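Local coordinates for protein TP_0956 (Treponema pallidum subsp. pallidum, PDB 3U64) that probably serves as the TPR-containing lipoprotein T-component of a TRAP transporter, offering a helical scaffold for protein-protein interaction, at residues A[109-112]-A[113-117]; A[68-71]-A[72-76]; A[127-130]-A[131-135]; A[225-228]-A[229-232]. One frame throughout, in Å; residues are numbered along the deposited sequence.

Contact 1 (A[109-112]-A[113-117])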
ATOM      1  N   LEU A 109      10.346  12.815   8.435  1.00 29.83           N
ATOM      2  CA  LEU A 109       9.082  13.155   7.787  1.00 33.23           C
ATOM      3  C   LEU A 109       8.466  14.455   8.344  1.00 34.38           C
ATOM      4  O   LEU A 109       7.947  15.273   7.581  1.00 31.59           O
ATOM      5  CB  LEU A 109       8.093  11.985   7.879  1.00 25.98           C
ATOM      6  CG  LEU A 109       8.414  10.749   7.018  1.00 35.16           C
ATOM      7  CD1 LEU A 109       7.279   9.758   7.048  1.00 36.83           C
ATOM      8  CD2 LEU A 109       8.730  11.082   5.562  1.00 27.84           C
ATOM      9  N   TYR A 110       8.517  14.652   9.660  1.00 26.91           N
ATOM     10  CA  TYR A 110       8.067  15.926  10.222  1.00 30.02           C
ATOM     11  C   TYR A 110       8.817  17.086   9.560  1.00 38.71           C
ATOM     12  O   TYR A 110       8.221  18.091   9.154  1.00 34.06           O
ATOM     13  CB  TYR A 110       8.289  15.965  11.733  1.00 29.38           C
ATOM     14  CG  TYR A 110       7.288  15.142  12.517  1.00 38.78           C
ATOM     15  CD1 TYR A 110       5.931  15.159  12.185  1.00 30.28           C
ATOM     16  CD2 TYR A 110       7.697  14.343  13.587  1.00 41.41           C
ATOM     17  CE1 TYR A 110       5.011  14.407  12.904  1.00 40.29           C
ATOM     18  CE2 TYR A 110       6.777  13.588  14.313  1.00 37.52           C
ATOM     19  CZ  TYR A 110       5.440  13.628  13.969  1.00 38.74           C
ATOM     20  OH  TYR A 110       4.525  12.891  14.669  1.00 35.36           O
ATOM     21  N   LEU A 111      10.128  16.923   9.427  1.00 25.36           N
ATOM     22  CA  LEU A 111      10.960  17.997   8.947  1.00 33.42           C
ATOM     23  C   LEU A 111      10.724  18.237   7.467  1.00 38.85           C
ATOM     24  O   LEU A 111      10.750  19.382   7.020  1.00 37.57           O
ATOM     25  CB  LEU A 111      12.427  17.698   9.208  1.00 30.05           C
ATOM     26  CG  LEU A 111      12.904  17.747  10.657  1.00 40.89           C
ATOM     27  CD1 LEU A 111      14.312  17.175  10.738  1.00 46.64           C
ATOM     28  CD2 LEU A 111      12.896  19.153  11.190  1.00 27.70           C
ATOM     29  N   ARG A 112      10.494  17.169   6.705  1.00 25.61           N
ATOM     30  CA  ARG A 112      10.196  17.331   5.281  1.00 28.86           C
ATOM     31  C   ARG A 112       8.867  18.064   5.158  1.00 36.57           C
ATOM     32  O   ARG A 112       8.724  18.970   4.338  1.00 31.50           O
ATOM     33  CB  ARG A 112      10.139  15.975   4.559  1.00 30.99           C
ATOM     34  CG  ARG A 112       9.796  16.051   3.057  1.00 39.49           C
ATOM     35  CD  ARG A 112       9.422  14.684   2.476  1.00 35.22           C
ATOM     36  NE  ARG A 112      10.515  13.722   2.623  1.00 39.72           N
ATOM     37  CZ  ARG A 112      10.504  12.479   2.148  1.00 40.11           C
ATOM     38  NH1 ARG A 112       9.460  12.019   1.479  1.00 34.44           N
ATOM     39  NH2 ARG A 112      11.545  11.689   2.345  1.00 44.34           N
ATOM     40  N   GLY A 113       7.900  17.653   5.982  1.00 38.53           N
ATOM     41  CA  GLY A 113       6.593  18.284   6.026  1.00 31.11           C
ATOM     42  C   GLY A 113       6.697  19.749   6.408  1.00 31.20           C
ATOM     43  O   GLY A 113       6.112  20.614   5.749  1.00 33.45           O
ATOM     44  N   ALA A 114       7.466  20.049   7.451  1.00 30.11           N
ATOM     45  CA  ALA A 114       7.592  21.449   7.878  1.00 34.23           C
ATOM     46  C   ALA A 114       8.218  22.313   6.794  1.00 32.80           C
ATOM     47  O   ALA A 114       7.813  23.459   6.598  1.00 33.04           O
ATOM     48  CB  ALA A 114       8.378  21.566   9.158  1.00 27.97           C
ATOM     49  N   ARG A 115       9.202  21.752   6.090  1.00 26.96           N
ATOM     50  CA  ARG A 115       9.931  22.484   5.065  1.00 33.48           C
ATOM     51  C   ARG A 115       9.083  22.716   3.811  1.00 33.58           C
ATOM     52  O   ARG A 115       9.216  23.745   3.139  1.00 35.53           O
ATOM     53  CB  ARG A 115      11.227  21.750   4.697  1.00 42.63           C
ATOM     54  CG  ARG A 115      12.239  21.726   5.821  1.00 54.41           C
ATOM     55  CD  ARG A 115      13.523  20.983   5.459  1.00 64.76           C
ATOM     56  NE  ARG A 115      14.204  20.551   6.679  1.00 80.80           N
ATOM     57  CZ  ARG A 115      15.454  20.103   6.731  1.00 92.08           C
ATOM     58  NH1 ARG A 115      16.182  20.036   5.621  1.00 97.85           N
ATOM     59  NH2 ARG A 115      15.978  19.737   7.897  1.00 91.44           N
ATOM     60  N   TYR A 116       8.243  21.740   3.478  1.00 34.28           N
ATOM     61  CA  TYR A 116       7.282  21.916   2.399  1.00 39.70           C
ATOM     62  C   TYR A 116       6.306  23.055   2.714  1.00 37.22           C
ATOM     63  O   TYR A 116       6.041  23.896   1.860  1.00 38.15           O
ATOM     64  CB  TYR A 116       6.513  20.618   2.139  1.00 43.42           C
ATOM     65  CG  TYR A 116       7.239  19.643   1.246  1.00 43.70           C
ATOM     66  CD1 TYR A 116       8.133  20.082   0.278  1.00 50.28           C
ATOM     67  CD2 TYR A 116       7.016  18.282   1.357  1.00 44.64           C
ATOM     68  CE1 TYR A 116       8.802  19.175  -0.549  1.00 49.82           C
ATOM     69  CE2 TYR A 116       7.669  17.375   0.539  1.00 42.18           C
ATOM     70  CZ  TYR A 116       8.553  17.819  -0.407  1.00 43.84           C
ATOM     71  OH  TYR A 116       9.188  16.902  -1.207  1.00 49.72           O
ATOM     72  N   ALA A 117       5.777  23.090   3.937  1.00 31.59           N
ATOM     73  CA  ALA A 117       4.811  24.134   4.308  1.00 35.08           C
ATOM     74  C   ALA A 117       5.494  25.493   4.364  1.00 43.06           C
ATOM     75  O   ALA A 117       4.928  26.521   3.961  1.00 37.31           O
ATOM     76  CB  ALA A 117       4.117  23.812   5.643  1.00 27.44           C
TER

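Contact 2 (A[68-71]-A[72-76])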
ATOM      1  N   LEU A  68      -0.742  24.276  -2.474  1.00 41.49           N
ATOM      2  CA  LEU A  68      -0.129  22.964  -2.694  1.00 44.32           C
ATOM      3  C   LEU A  68       1.042  22.736  -1.747  1.00 40.13           C
ATOM      4  O   LEU A  68       1.206  21.639  -1.213  1.00 42.53           O
ATOM      5  CB  LEU A  68       0.328  22.793  -4.151  1.00 36.99           C
ATOM      6  CG  LEU A  68      -0.649  22.052  -5.056  1.00 52.96           C
ATOM      7  CD1 LEU A  68      -0.105  21.969  -6.485  1.00 50.40           C
ATOM      8  CD2 LEU A  68      -0.893  20.672  -4.489  1.00 50.23           C
ATOM      9  N   SER A  69       1.866  23.767  -1.574  1.00 32.75           N
ATOM     10  CA  SER A  69       2.927  23.752  -0.570  1.00 31.43           C
ATOM     11  C   SER A  69       2.385  23.367   0.787  1.00 31.90           C
ATOM     12  O   SER A  69       2.886  22.434   1.416  1.00 34.65           O
ATOM     13  CB  SER A  69       3.620  25.116  -0.482  1.00 34.33           C
ATOM     14  OG  SER A  69       4.501  25.293  -1.584  1.00 33.85           O
ATOM     15  N   LEU A  70       1.359  24.085   1.244  1.00 36.72           N
ATOM     16  CA  LEU A  70       0.755  23.803   2.545  1.00 36.34           C
ATOM     17  C   LEU A  70       0.159  22.401   2.598  1.00 42.69           C
ATOM     18  O   LEU A  70       0.392  21.651   3.556  1.00 40.40           O
ATOM     19  CB  LEU A  70      -0.318  24.843   2.894  1.00 40.35           C
ATOM     20  CG  LEU A  70      -0.995  24.680   4.269  1.00 49.60           C
ATOM     21  CD1 LEU A  70       0.038  24.417   5.371  1.00 37.21           C
ATOM     22  CD2 LEU A  70      -1.903  25.878   4.648  1.00 29.94           C
ATOM     23  N   ALA A  71      -0.601  22.033   1.566  1.00 35.36           N
ATOM     24  CA  ALA A  71      -1.309  20.763   1.595  1.00 32.92           C
ATOM     25  C   ALA A  71      -0.314  19.631   1.785  1.00 31.82           C
ATOM     26  O   ALA A  71      -0.485  18.791   2.658  1.00 32.12           O
ATOM     27  CB  ALA A  71      -2.109  20.547   0.316  1.00 38.28           C
ATOM     28  N   VAL A  72       0.723  19.597   0.960  1.00 29.90           N
ATOM     29  CA  VAL A  72       1.653  18.484   1.015  1.00 31.24           C
ATOM     30  C   VAL A  72       2.412  18.482   2.346  1.00 36.72           C
ATOM     31  O   VAL A  72       2.632  17.422   2.929  1.00 36.29           O
ATOM     32  CB  VAL A  72       2.599  18.436  -0.200  1.00 32.52           C
ATOM     33  CG1 VAL A  72       3.550  19.632  -0.198  1.00 33.80           C
ATOM     34  CG2 VAL A  72       3.379  17.109  -0.224  1.00 35.04           C
ATOM     35  N   GLY A  73       2.768  19.663   2.847  1.00 33.97           N
ATOM     36  CA  GLY A  73       3.409  19.772   4.157  1.00 24.86           C
ATOM     37  C   GLY A  73       2.562  19.179   5.274  1.00 28.22           C
ATOM     38  O   GLY A  73       3.039  18.370   6.060  1.00 27.93           O
ATOM     39  N   ARG A  74       1.295  19.584   5.335  1.00 30.88           N
ATOM     40  CA  ARG A  74       0.369  19.111   6.356  1.00 29.02           C
ATOM     41  C   ARG A  74       0.232  17.590   6.278  1.00 32.66           C
ATOM     42  O   ARG A  74       0.217  16.895   7.296  1.00 27.67           O
ATOM     43  CB  ARG A  74      -1.009  19.804   6.185  1.00 31.33           C
ATOM     44  CG  ARG A  74      -2.190  19.094   6.854  1.00 37.61           C
ATOM     45  CD  ARG A  74      -3.515  19.840   6.643  1.00 44.81           C
ATOM     46  NE  ARG A  74      -3.678  20.290   5.262  1.00 63.94           N
ATOM     47  CZ  ARG A  74      -4.199  21.466   4.906  1.00 74.64           C
ATOM     48  NH1 ARG A  74      -4.611  22.326   5.832  1.00 79.84           N
ATOM     49  NH2 ARG A  74      -4.305  21.786   3.620  1.00 73.06           N
ATOM     50  N   LEU A  75       0.136  17.086   5.054  1.00 34.15           N
ATOM     51  CA  LEU A  75      -0.037  15.664   4.809  1.00 36.12           C
ATOM     52  C   LEU A  75       1.115  14.824   5.368  1.00 35.19           C
ATOM     53  O   LEU A  75       0.884  13.793   6.020  1.00 34.17           O
ATOM     54  CB  LEU A  75      -0.152  15.433   3.312  1.00 42.36           C
ATOM     55  CG  LEU A  75      -1.255  14.493   2.883  1.00 55.03           C
ATOM     56  CD1 LEU A  75      -2.488  14.689   3.746  1.00 54.34           C
ATOM     57  CD2 LEU A  75      -1.554  14.744   1.419  1.00 64.80           C
ATOM     58  N   TYR A  76       2.348  15.242   5.085  1.00 30.30           N
ATOM     59  CA  TYR A  76       3.522  14.559   5.626  1.00 28.21           C
ATOM     60  C   TYR A  76       3.513  14.564   7.146  1.00 34.73           C
ATOM     61  O   TYR A  76       3.798  13.539   7.772  1.00 31.27           O
ATOM     62  CB  TYR A  76       4.824  15.152   5.082  1.00 31.02           C
ATOM     63  CG  TYR A  76       5.275  14.422   3.837  1.00 34.41           C
ATOM     64  CD1 TYR A  76       5.035  14.949   2.571  1.00 37.47           C
ATOM     65  CD2 TYR A  76       5.874  13.169   3.927  1.00 30.93           C
ATOM     66  CE1 TYR A  76       5.415  14.268   1.428  1.00 37.56           C
ATOM     67  CE2 TYR A  76       6.255  12.467   2.789  1.00 39.13           C
ATOM     68  CZ  TYR A  76       6.023  13.028   1.538  1.00 49.69           C
ATOM     69  OH  TYR A  76       6.382  12.351   0.396  1.00 48.38           O
TER

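Contact 3 (A[127-130]-A[131-135]). With SO4 (sulfate ion), chain C.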
ATOM      1  N   GLY A 127      12.868  35.419   1.068  1.00 41.29           N
ATOM      2  CA  GLY A 127      13.916  35.685   2.042  1.00 45.57           C
ATOM      3  C   GLY A 127      13.452  35.336   3.444  1.00 44.34           C
ATOM      4  O   GLY A 127      14.216  35.448   4.410  1.00 43.71           O
ATOM      5  N   PHE A 128      12.196  34.899   3.538  1.00 41.15           N
ATOM      6  CA  PHE A 128      11.557  34.563   4.813  1.00 36.15           C
ATOM      7  C   PHE A 128      12.357  33.529   5.607  1.00 34.99           C
ATOM      8  O   PHE A 128      12.504  33.644   6.829  1.00 31.80           O
ATOM      9  CB  PHE A 128      10.129  34.037   4.580  1.00 39.73           C
ATOM     10  CG  PHE A 128       9.368  33.745   5.863  1.00 40.53           C
ATOM     11  CD1 PHE A 128       8.393  34.630   6.320  1.00 33.46           C
ATOM     12  CD2 PHE A 128       9.622  32.583   6.605  1.00 28.58           C
ATOM     13  CE1 PHE A 128       7.686  34.371   7.516  1.00 42.24           C
ATOM     14  CE2 PHE A 128       8.920  32.311   7.792  1.00 37.65           C
ATOM     15  CZ  PHE A 128       7.955  33.204   8.249  1.00 41.36           C
ATOM     16  N   THR A 129      12.849  32.509   4.905  1.00 30.28           N
ATOM     17  CA  THR A 129      13.582  31.413   5.533  1.00 39.92           C
ATOM     18  C   THR A 129      14.918  31.853   6.137  1.00 39.12           C
ATOM     19  O   THR A 129      15.293  31.403   7.217  1.00 49.44           O
ATOM     20  CB  THR A 129      13.820  30.253   4.537  1.00 40.61           C
ATOM     21  OG1 THR A 129      12.557  29.783   4.054  1.00 42.81           O
ATOM     22  CG2 THR A 129      14.552  29.106   5.227  1.00 39.35           C
ATOM     23  N   ARG A 130      15.631  32.728   5.436  1.00 36.73           N
ATOM     24  CA  ARG A 130      16.902  33.244   5.923  1.00 42.18           C
ATOM     25  C   ARG A 130      16.669  34.104   7.167  1.00 48.05           C
ATOM     26  O   ARG A 130      17.423  34.039   8.141  1.00 49.41           O
ATOM     27  CB  ARG A 130      17.591  34.064   4.835  1.00 39.85           C
ATOM     28  CG  ARG A 130      19.097  34.224   5.022  1.00 63.14           C
ATOM     29  CD  ARG A 130      19.771  34.597   3.702  1.00 76.15           C
ATOM     30  NE  ARG A 130      21.235  34.531   3.742  1.00 85.44           N
ATOM     31  CZ  ARG A 130      21.949  33.433   3.498  1.00 86.92           C
ATOM     32  NH1 ARG A 130      21.339  32.288   3.209  1.00 79.79           N
ATOM     33  NH2 ARG A 130      23.277  33.480   3.547  1.00 90.13           N
ATOM     34  N   GLU A 131      15.618  34.913   7.128  1.00 42.11           N
ATOM     35  CA  GLU A 131      15.315  35.794   8.244  1.00 43.31           C
ATOM     36  C   GLU A 131      14.876  34.985   9.445  1.00 41.80           C
ATOM     37  O   GLU A 131      15.414  35.132  10.540  1.00 40.24           O
ATOM     38  CB  GLU A 131      14.216  36.791   7.860  1.00 46.52           C
ATOM     39  CG  GLU A 131      14.608  37.685   6.718  1.00 56.68           C
ATOM     40  CD  GLU A 131      15.922  38.393   6.981  1.00 62.35           C
ATOM     41  OE1 GLU A 131      15.987  39.162   7.967  1.00 59.56           O
ATOM     42  OE2 GLU A 131      16.889  38.169   6.215  1.00 65.29           O
ATOM     43  N   VAL A 132      13.890  34.120   9.229  1.00 36.51           N
ATOM     44  CA  VAL A 132      13.229  33.459  10.342  1.00 39.83           C
ATOM     45  C   VAL A 132      14.211  32.548  11.081  1.00 38.43           C
ATOM     46  O   VAL A 132      14.078  32.330  12.272  1.00 40.01           O
ATOM     47  CB  VAL A 132      11.951  32.684   9.882  1.00 46.92           C
ATOM     48  CG1 VAL A 132      12.310  31.309   9.321  1.00 40.91           C
ATOM     49  CG2 VAL A 132      10.967  32.551  11.019  1.00 42.06           C
ATOM     50  N   PHE A 133      15.210  32.029  10.379  1.00 38.80           N
ATOM     51  CA  PHE A 133      16.201  31.168  11.030  1.00 45.07           C
ATOM     52  C   PHE A 133      17.546  31.868  11.271  1.00 56.21           C
ATOM     53  O   PHE A 133      18.552  31.202  11.510  1.00 51.08           O
ATOM     54  CB  PHE A 133      16.427  29.896  10.210  1.00 44.85           C
ATOM     55  CG  PHE A 133      15.251  28.951  10.211  1.00 46.85           C
ATOM     56  CD1 PHE A 133      14.779  28.405  11.401  1.00 45.86           C
ATOM     57  CD2 PHE A 133      14.636  28.588   9.027  1.00 48.75           C
ATOM     58  CE1 PHE A 133      13.705  27.532  11.404  1.00 45.48           C
ATOM     59  CE2 PHE A 133      13.563  27.694   9.026  1.00 48.73           C
ATOM     60  CZ  PHE A 133      13.098  27.175  10.212  1.00 43.47           C
ATOM     61  N   SER A 134      17.552  33.201  11.206  1.00 51.63           N
ATOM     62  CA  SER A 134      18.779  33.983  11.337  1.00 56.59           C
ATOM     63  C   SER A 134      19.442  33.873  12.720  1.00 61.23           C
ATOM     64  O   SER A 134      20.641  34.117  12.863  1.00 68.28           O
ATOM     65  CB  SER A 134      18.491  35.454  11.027  1.00 49.55           C
ATOM     66  OG  SER A 134      17.535  35.965  11.941  1.00 41.62           O
ATOM     67  N   GLY A 135      18.664  33.514  13.736  1.00 59.18           N
ATOM     68  CA  GLY A 135      19.135  33.566  15.111  1.00 55.99           C
ATOM     69  C   GLY A 135      19.163  34.986  15.665  1.00 59.65           C
ATOM     70  O   GLY A 135      19.516  35.210  16.827  1.00 62.21           O
TER
HETATM   71  S   SO4 C 304      22.546  36.244   6.607  1.00103.73           S
HETATM   72  O1  SO4 C 304      23.065  37.519   7.099  1.00104.72           O
HETATM   73  O2  SO4 C 304      21.320  36.484   5.843  1.00100.93           O
HETATM   74  O3  SO4 C 304      23.542  35.650   5.722  1.00102.24           O
HETATM   75  O4  SO4 C 304      22.293  35.345   7.739  1.00 89.10           O
HETATM   76  O   HOH W   1      16.363  37.724   3.758  1.00 51.63           O

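Contact 4 (A[225-228]-A[229-232])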
ATOM      1  N   THR A 225      -1.425  28.293  30.891  1.00 51.04           N
ATOM      2  CA  THR A 225      -2.078  29.421  30.245  1.00 48.82           C
ATOM      3  C   THR A 225      -2.454  29.075  28.797  1.00 49.09           C
ATOM      4  O   THR A 225      -3.534  29.440  28.317  1.00 47.76           O
ATOM      5  CB  THR A 225      -1.175  30.664  30.276  1.00 51.41           C
ATOM      6  OG1 THR A 225      -0.977  31.073  31.639  1.00 58.14           O
ATOM      7  CG2 THR A 225      -1.803  31.802  29.477  1.00 51.03           C
ATOM      8  N   ALA A 226      -1.566  28.370  28.102  1.00 44.81           N
ATOM      9  CA  ALA A 226      -1.875  27.935  26.746  1.00 42.17           C
ATOM     10  C   ALA A 226      -3.094  26.994  26.772  1.00 40.06           C
ATOM     11  O   ALA A 226      -4.025  27.150  25.976  1.00 41.03           O
ATOM     12  CB  ALA A 226      -0.660  27.277  26.095  1.00 40.29           C
ATOM     13  N   PHE A 227      -3.110  26.060  27.722  1.00 34.40           N
ATOM     14  CA  PHE A 227      -4.260  25.180  27.892  1.00 31.57           C
ATOM     15  C   PHE A 227      -5.567  25.913  28.221  1.00 42.33           C
ATOM     16  O   PHE A 227      -6.637  25.512  27.758  1.00 42.00           O
ATOM     17  CB  PHE A 227      -4.018  24.091  28.950  1.00 34.64           C
ATOM     18  CG  PHE A 227      -5.091  23.028  28.944  1.00 33.83           C
ATOM     19  CD1 PHE A 227      -5.034  21.986  28.036  1.00 33.93           C
ATOM     20  CD2 PHE A 227      -6.192  23.117  29.796  1.00 42.16           C
ATOM     21  CE1 PHE A 227      -6.044  21.008  27.985  1.00 38.35           C
ATOM     22  CE2 PHE A 227      -7.203  22.150  29.760  1.00 42.28           C
ATOM     23  CZ  PHE A 227      -7.130  21.096  28.856  1.00 41.02           C
ATOM     24  N   GLU A 228      -5.488  26.957  29.045  1.00 39.71           N
ATOM     25  CA  GLU A 228      -6.646  27.789  29.329  1.00 44.21           C
ATOM     26  C   GLU A 228      -7.226  28.419  28.053  1.00 52.07           C
ATOM     27  O   GLU A 228      -8.442  28.475  27.887  1.00 52.01           O
ATOM     28  CB  GLU A 228      -6.297  28.871  30.358  1.00 60.74           C
ATOM     29  CG  GLU A 228      -6.453  28.408  31.807  1.00 76.62           C
ATOM     30  CD  GLU A 228      -6.302  29.538  32.816  1.00 95.77           C
ATOM     31  OE1 GLU A 228      -5.828  30.636  32.434  1.00 99.31           O
ATOM     32  OE2 GLU A 228      -6.663  29.328  33.996  1.00103.79           O
ATOM     33  N   HIS A 229      -6.364  28.892  27.151  1.00 41.87           N
ATOM     34  CA  HIS A 229      -6.853  29.434  25.889  1.00 48.16           C
ATOM     35  C   HIS A 229      -7.525  28.335  25.058  1.00 44.05           C
ATOM     36  O   HIS A 229      -8.574  28.558  24.462  1.00 37.37           O
ATOM     37  CB  HIS A 229      -5.728  30.092  25.090  1.00 48.79           C
ATOM     38  CG  HIS A 229      -5.356  31.456  25.576  1.00 56.27           C
ATOM     39  ND1 HIS A 229      -5.954  32.605  25.100  1.00 61.78           N
ATOM     40  CD2 HIS A 229      -4.434  31.861  26.482  1.00 56.01           C
ATOM     41  CE1 HIS A 229      -5.421  33.654  25.694  1.00 60.98           C
ATOM     42  NE2 HIS A 229      -4.495  33.231  26.537  1.00 64.08           N
ATOM     43  N   LEU A 230      -6.915  27.149  25.036  1.00 40.80           N
ATOM     44  CA  LEU A 230      -7.463  26.016  24.285  1.00 46.03           C
ATOM     45  C   LEU A 230      -8.912  25.708  24.690  1.00 47.79           C
ATOM     46  O   LEU A 230      -9.785  25.522  23.834  1.00 48.65           O
ATOM     47  CB  LEU A 230      -6.582  24.772  24.454  1.00 41.50           C
ATOM     48  CG  LEU A 230      -7.061  23.442  23.860  1.00 40.74           C
ATOM     49  CD1 LEU A 230      -7.278  23.512  22.337  1.00 32.29           C
ATOM     50  CD2 LEU A 230      -6.064  22.342  24.201  1.00 41.15           C
ATOM     51  N   THR A 231      -9.170  25.674  25.992  1.00 41.11           N
ATOM     52  CA  THR A 231     -10.511  25.345  26.494  1.00 50.79           C
ATOM     53  C   THR A 231     -11.582  26.351  26.053  1.00 48.18           C
ATOM     54  O   THR A 231     -12.766  26.024  26.010  1.00 44.88           O
ATOM     55  CB  THR A 231     -10.540  25.258  28.024  1.00 51.98           C
ATOM     56  OG1 THR A 231     -10.056  26.490  28.575  1.00 57.53           O
ATOM     57  CG2 THR A 231      -9.678  24.108  28.513  1.00 46.92           C
ATOM     58  N   ARG A 232     -11.168  27.571  25.728  1.00 45.93           N
ATOM     59  CA  ARG A 232     -12.111  28.580  25.259  1.00 47.04           C
ATOM     60  C   ARG A 232     -12.646  28.254  23.863  1.00 46.58           C
ATOM     61  O   ARG A 232     -13.766  28.631  23.523  1.00 52.42           O
ATOM     62  CB  ARG A 232     -11.461  29.976  25.243  1.00 60.53           C
ATOM     63  CG  ARG A 232     -11.042  30.498  26.613  1.00 66.98           C
ATOM     64  CD  ARG A 232     -11.968  29.945  27.665  1.00 73.42           C
ATOM     65  NE  ARG A 232     -11.609  30.336  29.018  1.00 78.20           N
ATOM     66  CZ  ARG A 232     -12.183  31.332  29.680  1.00 88.42           C
ATOM     67  NH1 ARG A 232     -13.136  32.057  29.102  1.00 94.56           N
ATOM     68  NH2 ARG A 232     -11.800  31.604  30.918  1.00 93.56           N
TER
HETATM   69  O   HOH W   2      -9.806  29.330  30.624  1.00 56.17           O

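Contact 1 (A[109-112]-A[113-117])
Arg-112 and Tyr-116, one turn apart on helix 96-124, run side by side and point the same way, the aliphatic part of the arginine resting against the ring of the tyrosine. CG of Arg-112 comes 3.6 Å from CE2 of Tyr-116, and CD follows along the same atom. The arginine starts with CG anti to its own N (chi1 179°) and then bends at chi3 (-60°), which carries the guanidinium back over Leu-109: CD2 of Leu-109 sits 4.1 Å above the guanidinium plane, over its centre. The guanidinium and the tyrosine ring stand 73° apart, so they do not stack.

This side is the packed one. Gly-113, with no side chain, lets its CA meet CB of Tyr-76 on helix 66-89, and the four backbone bonds that link 109-112 to 113-117 keep the turns regular; Ala-114 N reaches Tyr-110 O at 2.7 Å. Looser is the pair Leu-111 and Arg-115, whose side chains cross obliquely with CD1 of Leu-111 4.2 Å from NH2 of Arg-115. Arg-115 runs extended from CG to NE and is largely exposed, although its NE is covered without a partner in the model; both residues also lean on helix 152-166.

The polar ends look elsewhere: Tyr-116 OH bonds to Glu-56, Tyr-110 OH to Gln-85, and Arg-112 NH2 forms salt bridges with Glu-38 and Asp-39 of the second subunit. With an apolar branch on one guanidinium face and two carboxylates at one nitrogen, Arg-112 is steered into the subunit interface, where its positive charge is probably stabilised.

Contact 2 (A[68-71]-A[72-76])
Two turns of helix 66-89, in the all-helical scaffold of a tetratricopeptide-repeat-like protein, bring 68-71 against 72-76. The side-chain meeting is between Arg-74 and the Leu-70/Ala-71 pair. The chain of Arg-74 sets out beside its own carbonyl carbon (chi1 160°) and bends at chi3 (44°), which folds its guanidinium back along the helix: NH2 lies 3.8 Å from CA of Ala-71, and CG of Leu-70 stands 4.2 Å above one face, offset toward the rim. This is apolar contact with a charged group, without a polar partner inside the two segments.

On another side of the helix, Val-72 places CG1 between its N and carbonyl carbon, close over two carbonyl oxygens of the preceding turn, 3.2 Å from Leu-68 O and 3.3 Å from Ser-69 O. Its other branch, CG2, lies in plane at the edge of the Tyr-76 ring. The backbone bond from Arg-74 N to Leu-70 O is 2.9 Å and nearly straight at 172°.

Ser-69 OG bonds to Ser-119. The helix packs against three others: Leu-68 and Leu-75 on helix 41-61, Val-72 on Tyr-116 of helix 96-124, and Leu-70 and Arg-74 on Trp-157 of helix 152-166.

Contact 3 (A[127-130]-A[131-135])
The Phe-133 ring carries CG1 of Val-132 over one face, 3.6 Å above the plane and offset toward the rim, while CG2 of Thr-129 lies in plane at its edge, 3.8 Å from CD2 of Phe-133. The Phe-128 ring meets another part of Val-132: its CE2 is 3.7 Å from CB of Val-132, with CG2 of the valine close behind. A chi1 of -177° sends the Phe-128 ring past its own carbonyl carbon toward Val-132. The valine is thereby in touch with two aromatic side chains.

The contact spans the short helix 128-132, with Gly-127 at its N-cap and Phe-133 the first residue to leave helical angles. At the exit the last i-to-i+4 bond, Phe-133 N to Thr-129 O, is long at 3.2 Å, its donor lying above the carbonyl plane. Ser-134 then grips Glu-131 O twice, by its N and by OG at 2.7 Å, the hydroxyl approaching in the carbonyl plane.

Outward, a water links Gly-127 O to OE2 of Glu-131, which also forms a salt bridge with Arg-139 of helix 137-144. Arg-130 extends away and holds a sulfate, probably from the crystallisation liquor, through weak bonds; NE of Arg-130 lies 2.9 Å from O2 of the sulfate. Arg-139 binds the same ion.

Phe-128 and Phe-133 also pack on helix 96-124. Apolar contacts thus seat the inner side, whereas the outer side gathers two arginines round one anion; Arg-139, shared between sulfate and Glu-131, probably has its charge balanced from both.

Contact 4 (A[225-228]-A[229-232])
Phe-227 meets both Leu-230 and Thr-231 across one turn of helix 220-233. Its ring crosses Thr-231 at about a right angle, CE2 coming 3.4 Å from CG2 of the threonine. On its other flank CD1 of Phe-227 lies 4.0 Å from CD2 of Leu-230.

Thr-231 turns its two branches to different uses: the methyl goes to the ring, and OG1, placed between N and the carbonyl carbon (chi1 56°), donates to Glu-228 O at 2.6 Å. That oxygen also accepts from a water that in turn accepts from NE of Arg-232 at 2.6 Å, the water lying in plane at the guanidinium edge. Elsewhere on the same turn, Thr-225 and His-229 lie side by side and point the same way, CG2 of Thr-225 in plane at the ring edge, 4.0 Å from CD2 of His-229.

Farther out, Trp-202 of helix 196-211 stacks on His-229 and packs on Leu-230, while Tyr-245 of helix 240-250 meets the Phe-227 ring. Here, then, one main-chain carbonyl is served by a side-chain hydroxyl and a water, and aromatic contacts tie the turn to its two neighbours.

Overall arrangement
Contacts 1 and 2 hold successive helices, 96-124 and 66-89, and touch directly, with centres 8 Å apart; a probable, weak hydrogen bond joins Arg-112 of contact 1 to Tyr-76 of contact 2. Both also reach helix 152-166 and the second subunit. Contact 3 follows contact 1 along the chain, but its centre is about 22 Å from the centre of the chain, while contact 4 is on the opposite side of that centre from contacts 1 and 2. All four are only partly buried. Their chemistry differs accordingly: inter-subunit salt bridges in contact 1, mostly apolar helix packing in contact 2, and at contacts 3 and 4 aromatic inner sides with water-linked, more polar outer sides.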